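Local coordinates for protein ATP-dependent DNA helicase RecQ (Porphyromonas gingivalis, PDB 3IUO) that probably unwinds duplex DNA by ATP-driven translocation in the 3'-5' direction, this chain being its C-terminal part with a helix-turn-helix domain, at residues V26-R31 against D36-S41; E79-Y84 against R110-K115. All coordinates share one frame; numbering follows the deposited sequence.

Contact 1 (V26-R31 against D36-S41); sequences VQQIDR and DDIAVS
The flat carboxamide of Gln28 lies against Ile38 and Ser41, its CD 4.0 Å from Ile38 CG2. The other flat group, the Arg31 guanidinium, turns one face to its own segment, with Gln28 CA above it and offset toward the rim. This is helix packing across a short connecting loop: both segments belong to the RecQ-1-like helix-turn-helix domain, and the axes of 26-30 and 36-41 run roughly antiparallel (148°), 10.6 Å apart at their closest. Gln28 sets CG beside its backbone N (chi1 -77°) and then extends, which lays the glutamine chain alongside Ile38, the two running opposite ways. Its methylene takes part too, with Gln28 CB 3.6 Å from Ile38 CD1. Ile29 meets the same methyl at about a right angle, Ile29 CG1 lying 3.6 Å from Ile38 CD1. Leu49 of helix 46-58 also packs on Ile38, while Ile63, Ile65 and Tyr67 pack on Ile29. Ser41 OG gives its proton to Ile38 O at 2.7 Å, and the end of the Gln28 amide lies close to this hydroxyl. The chemistry thus implies a small apolar contact between two buried isoleucines, edged by the aliphatic stem of Gln28, with the polar Ser41 at the exposed end.

Contact 2 (E79-Y84 against R110-K115); sequences EDIFEY and RLVRIK
Val112 wedges its isopropyl group against Ile81 and the start of Phe82, the central step of a helix-on-helix crossing in this all-alpha chain. Segments 79-84 and 110-115, on helices 75-87 and 106-121, point broadly the same way, their axes inclined at 54° and 9.4 Å apart at their closest; Val112 fills the centre of the crossing, with the Phe82-Lys115 pair beside it. Ile81 meets Val112 obliquely, branch against branch, with Ile81 CG2 3.6 Å from Val112 CB. The Val112 CG1 methyl stands anti to its own backbone N, which carries it up to the neighbouring helix until it lies 3.7 Å from Phe82 N and 4.0 Å from Phe82 CB. Beside this apolar centre, Phe82 and Lys115 cross at about a right angle: the lysine is extended as far as CE, which settles over one face of the ring, offset toward the rim, in a CH-pi contact.

Farther out, Tyr104 packs on Ile81 and Met73 on Val112, while Phe82 touches Phe116 and forms a cation-pi pair with Lys86. The ammonium group of Lys115 makes salt bridges to Glu119 and Asp66. These two carboxylates probably hold the end of the lysine in place and so help to keep its last methylene on the ring. A bend at the final torsion (chi4 68°) turns NZ aside, in line with those salt bridges, whereas the extended chain before it lays Lys115 CE 3.7 Å from the centroid of the Phe82 ring, 20° off the ring normal.

Contact 1 closes before contact 2 opens along the chain, and the two lie on opposite sides of its centre, their centres 20 Å apart and their nearest atoms about 7 Å apart, without touching. They share no helix: contact 1 joins helices 15-30 and 35-41 through segments of the helix-turn-helix domain, contact 2 joins helices 75-87 and 106-121. Residues between them bridge the gap. Helix 46-58, which also packs on contact 1, meets Leu111 and Ile114 through Leu50 and Val53, and binds Arg110 through Glu54 and Ser51 and Arg113 through Tyr58; the loop residue Ile65 touches both Ile29 and Leu111. Apolar and polar contacts thus join two separate helix pairings into one compact chain.

Contact 1 (V26-R31 against D36-S41)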
loop_
_atom_site.group_PDB
_atom_site.type_symbol
_atom_site.label_atom_id
_atom_site.label_comp_id
_atom_site.label_asym_id
_atom_site.label_seq_id
_atom_site.Cartn_x
_atom_site.Cartn_y
_atom_site.Cartn_z
ATOM N N VAL B 26 -0.546 -20.648 -8.698
ATOM C CA VAL B 26 -1.889 -20.214 -9.090
ATOM C C VAL B 26 -2.765 -21.432 -9.377
ATOM O O VAL B 26 -3.913 -21.490 -8.958
ATOM C CB VAL B 26 -1.811 -19.264 -10.298
ATOM C CG1 VAL B 26 -3.213 -18.982 -10.852
ATOM C CG2 VAL B 26 -1.128 -17.973 -9.892
ATOM N N GLN B 27 -2.196 -22.418 -10.069
ATOM C CA GLN B 27 -2.955 -23.627 -10.385
ATOM C C GLN B 27 -3.304 -24.387 -9.111
ATOM O O GLN B 27 -4.432 -24.878 -8.971
ATOM C CB GLN B 27 -2.169 -24.507 -11.357
ATOM C CG GLN B 27 -2.048 -23.893 -12.747
ATOM C CD GLN B 27 -1.158 -24.696 -13.693
ATOM O OE1 GLN B 27 -0.298 -25.476 -13.262
ATOM N NE2 GLN B 27 -1.346 -24.487 -14.992
ATOM N N GLN B 28 -2.337 -24.478 -8.189
ATOM C CA GLN B 28 -2.558 -25.123 -6.890
ATOM C C GLN B 28 -3.673 -24.437 -6.100
ATOM O O GLN B 28 -4.543 -25.098 -5.524
ATOM C CB GLN B 28 -1.266 -25.190 -6.069
ATOM C CG GLN B 28 -0.315 -26.299 -6.542
ATOM C CD GLN B 28 1.081 -26.106 -5.991
ATOM O OE1 GLN B 28 1.720 -25.060 -6.208
ATOM N NE2 GLN B 28 1.567 -27.099 -5.274
ATOM N N ILE B 29 -3.672 -23.108 -6.106
ATOM C CA ILE B 29 -4.678 -22.381 -5.356
ATOM C C ILE B 29 -6.034 -22.613 -5.998
ATOM O O ILE B 29 -7.022 -22.808 -5.300
ATOM C CB ILE B 29 -4.354 -20.883 -5.262
ATOM C CG1 ILE B 29 -3.170 -20.654 -4.287
ATOM C CG2 ILE B 29 -5.582 -20.087 -4.799
ATOM C CD1 ILE B 29 -2.579 -19.251 -4.333
ATOM N N ASP B 30 -6.079 -22.642 -7.329
ATOM C CA ASP B 30 -7.340 -22.895 -8.026
ATOM C C ASP B 30 -7.892 -24.271 -7.676
ATOM O O ASP B 30 -9.111 -24.454 -7.622
ATOM C CB ASP B 30 -7.165 -22.768 -9.541
ATOM C CG ASP B 30 -8.504 -22.734 -10.293
ATOM O OD1 ASP B 30 -9.568 -22.477 -9.686
ATOM O OD2 ASP B 30 -8.499 -22.975 -11.518
ATOM N N ARG B 31 -6.980 -25.216 -7.443
ATOM C CA ARG B 31 -7.329 -26.594 -7.071
ATOM C C ARG B 31 -7.532 -26.745 -5.562
ATOM O O ARG B 31 -7.684 -27.863 -5.072
ATOM C CB ARG B 31 -6.272 -27.606 -7.550
ATOM C CG ARG B 31 -6.098 -27.692 -9.069
ATOM C CD ARG B 31 -5.291 -28.905 -9.544
ATOM N NE ARG B 31 -4.262 -29.371 -8.601
ATOM C CZ ARG B 31 -2.961 -29.072 -8.667
ATOM N NH1 ARG B 31 -2.482 -28.292 -9.632
ATOM N NH2 ARG B 31 -2.126 -29.573 -7.759
ATOM N N ASP B 36 -0.120 -23.960 3.184
ATOM C CA ASP B 36 1.039 -24.559 3.831
ATOM C C ASP B 36 1.538 -25.787 3.031
ATOM O O ASP B 36 2.746 -26.012 2.925
ATOM C CB ASP B 36 0.795 -24.839 5.331
ATOM C CG ASP B 36 -0.472 -25.649 5.602
ATOM O OD1 ASP B 36 -1.419 -25.655 4.778
ATOM O OD2 ASP B 36 -0.521 -26.289 6.666
ATOM N N ASP B 37 0.621 -26.542 2.423
ATOM C CA ASP B 37 1.007 -27.640 1.529
ATOM C C ASP B 37 1.657 -27.139 0.240
ATOM O O ASP B 37 2.621 -27.737 -0.253
ATOM C CB ASP B 37 -0.177 -28.560 1.209
ATOM C CG ASP B 37 -0.650 -29.356 2.413
ATOM O OD1 ASP B 37 0.078 -29.427 3.430
ATOM O OD2 ASP B 37 -1.761 -29.922 2.330
ATOM N N ILE B 38 1.152 -26.030 -0.295
ATOM C CA ILE B 38 1.788 -25.416 -1.448
ATOM C C ILE B 38 3.243 -25.016 -1.103
ATOM O O ILE B 38 4.158 -25.296 -1.863
ATOM C CB ILE B 38 0.977 -24.177 -1.962
ATOM C CG1 ILE B 38 -0.411 -24.602 -2.452
ATOM C CG2 ILE B 38 1.731 -23.471 -3.067
ATOM C CD1 ILE B 38 -1.312 -23.429 -2.915
ATOM N N ALA B 39 3.437 -24.375 0.049
ATOM C CA ALA B 39 4.775 -23.989 0.518
ATOM C C ALA B 39 5.720 -25.180 0.481
ATOM O O ALA B 39 6.770 -25.125 -0.165
ATOM C CB ALA B 39 4.702 -23.431 1.941
ATOM N N VAL B 40 5.323 -26.262 1.144
ATOM C CA VAL B 40 6.194 -27.438 1.258
ATOM C C VAL B 40 6.524 -28.028 -0.111
ATOM O O VAL B 40 7.680 -28.370 -0.369
ATOM C CB VAL B 40 5.690 -28.489 2.305
ATOM C CG1 VAL B 40 5.442 -27.826 3.662
ATOM C CG2 VAL B 40 4.442 -29.251 1.828
ATOM N N SER B 41 5.531 -28.062 -1.004
ATOM C CA SER B 41 5.717 -28.579 -2.374
ATOM C C SER B 41 6.740 -27.799 -3.210
ATOM O O SER B 41 7.293 -28.333 -4.164
ATOM C CB SER B 41 4.383 -28.642 -3.123
ATOM O OG SER B 41 4.001 -27.371 -3.609
#

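Contact 2 (E79-Y84 against R110-K115)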
loop_
_atom_site.group_PDB
_atom_site.type_symbol
_atom_site.label_atom_id
_atom_site.label_comp_id
_atom_site.label_asym_id
_atom_site.label_seq_id
_atom_site.Cartn_x
_atom_site.Cartn_y
_atom_site.Cartn_z
ATOM N N GLU B 79 -12.843 -11.168 10.101
ATOM C CA GLU B 79 -13.766 -10.042 9.976
ATOM C C GLU B 79 -13.123 -8.719 10.390
ATOM O O GLU B 79 -13.237 -7.721 9.678
ATOM C CB GLU B 79 -15.069 -10.306 10.754
ATOM C CG GLU B 79 -16.191 -9.303 10.462
ATOM C CD GLU B 79 -17.494 -9.620 11.205
ATOM O OE1 GLU B 79 -17.551 -9.485 12.448
ATOM O OE2 GLU B 79 -18.483 -9.998 10.544
ATOM N N ASP B 80 -12.436 -8.703 11.528
ATOM C CA ASP B 80 -11.833 -7.466 12.017
ATOM C C ASP B 80 -10.711 -6.946 11.109
ATOM O O ASP B 80 -10.653 -5.760 10.819
ATOM C CB ASP B 80 -11.358 -7.632 13.458
ATOM C CG ASP B 80 -12.519 -7.825 14.425
ATOM O OD1 ASP B 80 -13.643 -7.363 14.122
ATOM O OD2 ASP B 80 -12.324 -8.439 15.493
ATOM N N ILE B 81 -9.851 -7.845 10.637
ATOM C CA ILE B 81 -8.780 -7.436 9.736
ATOM C C ILE B 81 -9.364 -6.997 8.386
ATOM O O ILE B 81 -8.920 -6.009 7.813
ATOM C CB ILE B 81 -7.726 -8.563 9.544
ATOM C CG1 ILE B 81 -7.057 -8.920 10.882
ATOM C CG2 ILE B 81 -6.642 -8.127 8.565
ATOM C CD1 ILE B 81 -6.407 -10.296 10.845
ATOM N N PHE B 82 -10.381 -7.716 7.898
ATOM C CA PHE B 82 -10.990 -7.397 6.590
ATOM C C PHE B 82 -11.603 -6.003 6.699
ATOM O O PHE B 82 -11.465 -5.164 5.787
ATOM C CB PHE B 82 -12.009 -8.495 6.224
ATOM C CG PHE B 82 -12.337 -8.641 4.737
ATOM C CD1 PHE B 82 -11.439 -8.371 3.738
ATOM C CD2 PHE B 82 -13.569 -9.190 4.366
ATOM C CE1 PHE B 82 -11.796 -8.539 2.354
ATOM C CE2 PHE B 82 -13.914 -9.385 3.018
ATOM C CZ PHE B 82 -13.012 -9.043 2.011
ATOM N N GLU B 83 -12.301 -5.755 7.811
ATOM C CA GLU B 83 -12.890 -4.440 8.045
ATOM C C GLU B 83 -11.846 -3.342 8.104
ATOM O O GLU B 83 -12.048 -2.247 7.535
ATOM C CB GLU B 83 -13.725 -4.412 9.317
ATOM C CG GLU B 83 -14.741 -3.309 9.264
ATOM C CD GLU B 83 -15.929 -3.606 8.301
ATOM O OE1 GLU B 83 -16.045 -4.730 7.735
ATOM O OE2 GLU B 83 -16.773 -2.699 8.125
ATOM N N TYR B 84 -10.718 -3.634 8.754
ATOM C CA TYR B 84 -9.598 -2.700 8.734
ATOM C C TYR B 84 -9.217 -2.323 7.291
ATOM O O TYR B 84 -9.104 -1.131 6.959
ATOM C CB TYR B 84 -8.373 -3.257 9.493
ATOM C CG TYR B 84 -7.155 -2.455 9.170
ATOM C CD1 TYR B 84 -6.885 -1.268 9.853
ATOM C CD2 TYR B 84 -6.326 -2.823 8.098
ATOM C CE1 TYR B 84 -5.790 -0.458 9.491
ATOM C CE2 TYR B 84 -5.244 -2.041 7.723
ATOM C CZ TYR B 84 -4.965 -0.874 8.426
ATOM O OH TYR B 84 -3.895 -0.106 8.070
ATOM N N ARG B 110 -1.199 -10.529 6.656
ATOM C CA ARG B 110 -0.809 -10.765 5.266
ATOM C C ARG B 110 -1.834 -11.593 4.477
ATOM O O ARG B 110 -2.131 -11.269 3.320
ATOM C CB ARG B 110 0.573 -11.410 5.157
ATOM C CG ARG B 110 1.651 -10.452 5.580
ATOM C CD ARG B 110 2.997 -11.145 5.627
ATOM N NE ARG B 110 3.551 -11.335 4.284
ATOM C CZ ARG B 110 4.672 -11.993 4.025
ATOM N NH1 ARG B 110 5.346 -12.590 5.003
ATOM N NH2 ARG B 110 5.133 -12.070 2.788
ATOM N N LEU B 111 -2.368 -12.666 5.079
ATOM C CA LEU B 111 -3.382 -13.489 4.425
ATOM C C LEU B 111 -4.630 -12.690 4.072
ATOM O O LEU B 111 -5.163 -12.810 2.961
ATOM C CB LEU B 111 -3.757 -14.687 5.312
ATOM C CG LEU B 111 -2.715 -15.816 5.288
ATOM C CD1 LEU B 111 -3.018 -16.867 6.388
ATOM C CD2 LEU B 111 -2.644 -16.544 3.919
ATOM N N VAL B 112 -5.135 -11.913 5.022
ATOM C CA VAL B 112 -6.375 -11.204 4.772
ATOM C C VAL B 112 -6.117 -10.102 3.753
ATOM O O VAL B 112 -7.006 -9.824 2.951
ATOM C CB VAL B 112 -7.014 -10.647 6.056
ATOM C CG1 VAL B 112 -8.324 -9.903 5.760
ATOM C CG2 VAL B 112 -7.292 -11.803 6.988
ATOM N N ARG B 113 -4.926 -9.501 3.801
ATOM C CA ARG B 113 -4.558 -8.444 2.851
ATOM C C ARG B 113 -4.535 -9.023 1.415
ATOM O O ARG B 113 -4.993 -8.364 0.489
ATOM C CB ARG B 113 -3.201 -7.875 3.252
ATOM C CG ARG B 113 -2.676 -6.769 2.332
ATOM C CD ARG B 113 -1.403 -6.161 2.861
ATOM N NE ARG B 113 -0.866 -5.165 1.913
ATOM C CZ ARG B 113 -0.015 -5.462 0.946
ATOM N NH1 ARG B 113 0.386 -6.721 0.776
ATOM N NH2 ARG B 113 0.402 -4.508 0.129
ATOM N N ILE B 114 -4.017 -10.235 1.248
ATOM C CA ILE B 114 -4.080 -10.925 -0.080
ATOM C C ILE B 114 -5.511 -11.045 -0.555
ATOM O O ILE B 114 -5.835 -10.698 -1.700
ATOM C CB ILE B 114 -3.375 -12.301 -0.034
ATOM C CG1 ILE B 114 -1.852 -12.082 0.060
ATOM C CG2 ILE B 114 -3.768 -13.202 -1.211
ATOM C CD1 ILE B 114 -1.126 -13.272 0.667
ATOM N N LYS B 115 -6.387 -11.534 0.328
ATOM C CA LYS B 115 -7.805 -11.700 0.005
ATOM C C LYS B 115 -8.407 -10.342 -0.429
ATOM O O LYS B 115 -9.082 -10.227 -1.464
ATOM C CB LYS B 115 -8.514 -12.231 1.243
ATOM C CG LYS B 115 -10.037 -12.233 1.112
ATOM C CD LYS B 115 -10.639 -12.784 2.377
ATOM C CE LYS B 115 -12.121 -12.438 2.498
ATOM N NZ LYS B 115 -12.943 -13.145 1.454
#